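Local atomic coordinates of probable polyketide synthase 1 (Dictyostelium discoideum, PDB entry 2H84), a protein that makes acylpyrones in vitro as a probable hybrid polyketide synthase, this chain being its C-terminal type III polyketide synthase domain of the chalcone synthase family. Residues Phe272-Leu277 with Phe365-Phe369. Residues are numbered along the deposited sequence; the frame is centred on the assembly and turned at random.
Sequences FVDTLL and FEGCF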
ATOM      1  N   PHE A 272      11.044   9.787  21.574  1.00 14.20           N
ATOM      2  CA  PHE A 272      10.124   8.848  20.947  1.00 14.18           C
ATOM      3  C   PHE A 272       9.904   7.617  21.829  1.00 15.37           C
ATOM      4  O   PHE A 272       8.759   7.247  22.094  1.00 14.49           O
ATOM      5  CB  PHE A 272      10.660   8.427  19.575  1.00 12.87           C
ATOM      6  CG  PHE A 272       9.744   7.501  18.831  1.00 10.93           C
ATOM      7  CD1 PHE A 272      10.044   6.153  18.717  1.00  9.72           C
ATOM      8  CD2 PHE A 272       8.589   7.987  18.221  1.00 10.29           C
ATOM      9  CE1 PHE A 272       9.200   5.297  18.025  1.00 10.13           C
ATOM     10  CE2 PHE A 272       7.738   7.138  17.528  1.00  8.49           C
ATOM     11  CZ  PHE A 272       8.048   5.794  17.420  1.00  9.64           C
ATOM     12  N   VAL A 273      10.993   6.995  22.285  1.00 16.65           N
ATOM     13  CA  VAL A 273      10.901   5.819  23.145  1.00 18.38           C
ATOM     14  C   VAL A 273      10.160   6.168  24.424  1.00 19.73           C
ATOM     15  O   VAL A 273       9.594   5.293  25.077  1.00 21.13           O
ATOM     16  CB  VAL A 273      12.280   5.284  23.547  1.00 19.03           C
ATOM     17  CG1 VAL A 273      12.105   4.013  24.350  1.00 17.78           C
ATOM     18  CG2 VAL A 273      13.133   5.029  22.312  1.00 19.65           C
ATOM     19  N   ASP A 274      10.176   7.450  24.782  1.00 20.15           N
ATOM     20  CA  ASP A 274       9.481   7.915  25.972  1.00 20.79           C
ATOM     21  C   ASP A 274       7.985   7.933  25.722  1.00 20.52           C
ATOM     22  O   ASP A 274       7.206   7.539  26.585  1.00 19.65           O
ATOM     23  CB  ASP A 274       9.946   9.317  26.377  1.00 22.27           C
ATOM     24  CG  ASP A 274      11.206   9.290  27.217  1.00 23.82           C
ATOM     25  OD1 ASP A 274      11.616   8.190  27.642  1.00 25.62           O
ATOM     26  OD2 ASP A 274      11.784  10.364  27.465  1.00 23.63           O
ATOM     27  N   THR A 275       7.580   8.378  24.539  1.00 20.75           N
ATOM     28  CA  THR A 275       6.164   8.416  24.221  1.00 21.27           C
ATOM     29  C   THR A 275       5.600   7.004  24.185  1.00 20.92           C
ATOM     30  O   THR A 275       4.458   6.788  24.572  1.00 21.46           O
ATOM     31  CB  THR A 275       5.910   9.095  22.875  1.00 22.01           C
ATOM     32  OG1 THR A 275       6.385  10.444  22.928  1.00 25.18           O
ATOM     33  CG2 THR A 275       4.428   9.098  22.554  1.00 21.18           C
ATOM     34  N   LEU A 276       6.403   6.048  23.725  1.00 20.74           N
ATOM     35  CA  LEU A 276       5.984   4.647  23.658  1.00 21.63           C
ATOM     36  C   LEU A 276       5.844   4.045  25.059  1.00 24.70           C
ATOM     37  O   LEU A 276       4.878   3.324  25.346  1.00 24.31           O
ATOM     38  CB  LEU A 276       6.995   3.818  22.864  1.00 18.94           C
ATOM     39  CG  LEU A 276       6.706   2.312  22.804  1.00 17.87           C
ATOM     40  CD1 LEU A 276       5.419   2.075  22.047  1.00 19.67           C
ATOM     41  CD2 LEU A 276       7.846   1.579  22.121  1.00 16.73           C
ATOM     42  N   LEU A 277       6.814   4.341  25.926  1.00 28.23           N
ATOM     43  CA  LEU A 277       6.804   3.830  27.298  1.00 31.43           C
ATOM     44  C   LEU A 277       5.619   4.290  28.140  1.00 32.09           C
ATOM     45  O   LEU A 277       5.122   3.535  28.974  1.00 31.53           O
ATOM     46  CB  LEU A 277       8.095   4.201  28.032  1.00 33.82           C
ATOM     47  CG  LEU A 277       9.289   3.264  27.849  1.00 35.93           C
ATOM     48  CD1 LEU A 277      10.119   3.303  28.989  1.00 38.37           C
ATOM     49  CD2 LEU A 277       8.909   1.914  27.842  1.00 36.83           C
ATOM     50  N   PHE A 365       9.304   7.386  12.476  1.00 10.79           N
ATOM     51  CA  PHE A 365       9.722   6.334  13.388  1.00 13.24           C
ATOM     52  C   PHE A 365       8.529   5.447  13.600  1.00 14.82           C
ATOM     53  O   PHE A 365       7.393   5.915  13.577  1.00 16.43           O
ATOM     54  CB  PHE A 365      10.160   6.884  14.757  1.00 14.39           C
ATOM     55  CG  PHE A 365      11.396   7.753  14.717  1.00 16.70           C
ATOM     56  CD1 PHE A 365      11.832   8.397  15.877  1.00 16.36           C
ATOM     57  CD2 PHE A 365      12.125   7.931  13.537  1.00 17.40           C
ATOM     58  CE1 PHE A 365      12.976   9.202  15.873  1.00 17.38           C
ATOM     59  CE2 PHE A 365      13.273   8.738  13.519  1.00 17.66           C
ATOM     60  CZ  PHE A 365      13.698   9.377  14.692  1.00 17.86           C
ATOM     61  N   GLU A 366       8.793   4.157  13.759  1.00 15.61           N
ATOM     62  CA  GLU A 366       7.756   3.183  14.055  1.00 16.86           C
ATOM     63  C   GLU A 366       8.262   2.530  15.327  1.00 17.85           C
ATOM     64  O   GLU A 366       9.451   2.280  15.455  1.00 17.86           O
ATOM     65  CB  GLU A 366       7.632   2.133  12.943  1.00 17.77           C
ATOM     66  CG  GLU A 366       6.897   2.568  11.688  1.00 19.31           C
ATOM     67  CD  GLU A 366       5.392   2.735  11.885  1.00 20.93           C
ATOM     68  OE1 GLU A 366       4.824   2.162  12.845  1.00 21.29           O
ATOM     69  OE2 GLU A 366       4.771   3.446  11.064  1.00 22.16           O
ATOM     70  N   GLY A 367       7.376   2.278  16.277  1.00 19.38           N
ATOM     71  CA  GLY A 367       7.809   1.640  17.500  1.00 20.59           C
ATOM     72  C   GLY A 367       6.739   0.679  17.973  1.00 21.14           C
ATOM     73  O   GLY A 367       5.586   0.737  17.534  1.00 21.88           O
ATOM     74  N   CYS A 368       7.121  -0.214  18.869  1.00 21.89           N
ATOM     75  CA  CYS A 368       6.187  -1.179  19.389  1.00 23.28           C
ATOM     76  C   CYS A 368       6.720  -1.750  20.700  1.00 23.72           C
ATOM     77  O   CYS A 368       7.915  -2.014  20.827  1.00 24.31           O
ATOM     78  CB  CYS A 368       5.984  -2.286  18.370  1.00 22.91           C
ATOM     79  SG  CYS A 368       4.591  -3.320  18.732  1.00 23.34           S
ATOM     80  N   PHE A 369       5.828  -1.929  21.669  1.00 23.21           N
ATOM     81  CA  PHE A 369       6.207  -2.449  22.967  1.00 23.15           C
ATOM     82  C   PHE A 369       5.594  -3.815  23.104  1.00 22.53           C
ATOM     83  O   PHE A 369       4.368  -3.957  23.153  1.00 21.99           O
ATOM     84  CB  PHE A 369       5.718  -1.498  24.061  1.00 23.05           C
ATOM     85  CG  PHE A 369       6.214  -1.840  25.437  1.00 23.37           C
ATOM     86  CD1 PHE A 369       5.497  -2.711  26.240  1.00 22.13           C
ATOM     87  CD2 PHE A 369       7.405  -1.301  25.927  1.00 24.58           C
ATOM     88  CE1 PHE A 369       5.955  -3.052  27.506  1.00 23.05           C
ATOM     89  CE2 PHE A 369       7.881  -1.640  27.206  1.00 23.57           C
ATOM     90  CZ  PHE A 369       7.151  -2.517  27.993  1.00 23.15           C
TER
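The ring of Phe272 receives Phe365 on one face, where CB of Phe365 sits over the ring centre in a CH-pi contact, 3.6 Å from the centroid. The Phe365 ring turns its own edge to that same face, a T-shaped pair with planes at 87°: its CD1 leads, 3.7 Å from Phe272 CG, and Phe272 CB lies in its plane at the edge. The N of Gly367 lies at the edge of the Phe272 ring, 3.8 Å from CZ. In this thiolase-fold domain the contact packs helix 261-280 on strand 364-372 of the large mixed sheet, the two segments running at 37°. The Phe272 ring reaches the strand because chi1 of -178° turns CG away from the backbone N. Glycine suits position 367, since a side chain there would probably crowd this ring. A serine in place of Phe272 would probably open a gap between helix and strand and cost the Phe365 edge the ring face it packs on. Glu366 points to the other side of the sheet, to a salt bridge with Arg165. One turn beyond Phe272, branched Leu276 spreads its methyls over the strand: CD2 approaches Cys368 N, and CD1 lies 4.1 Å from Phe369 CB. Leu277 starts away from the strand, yet its CD2 swings back to 3.8 Å from Phe369 CE2.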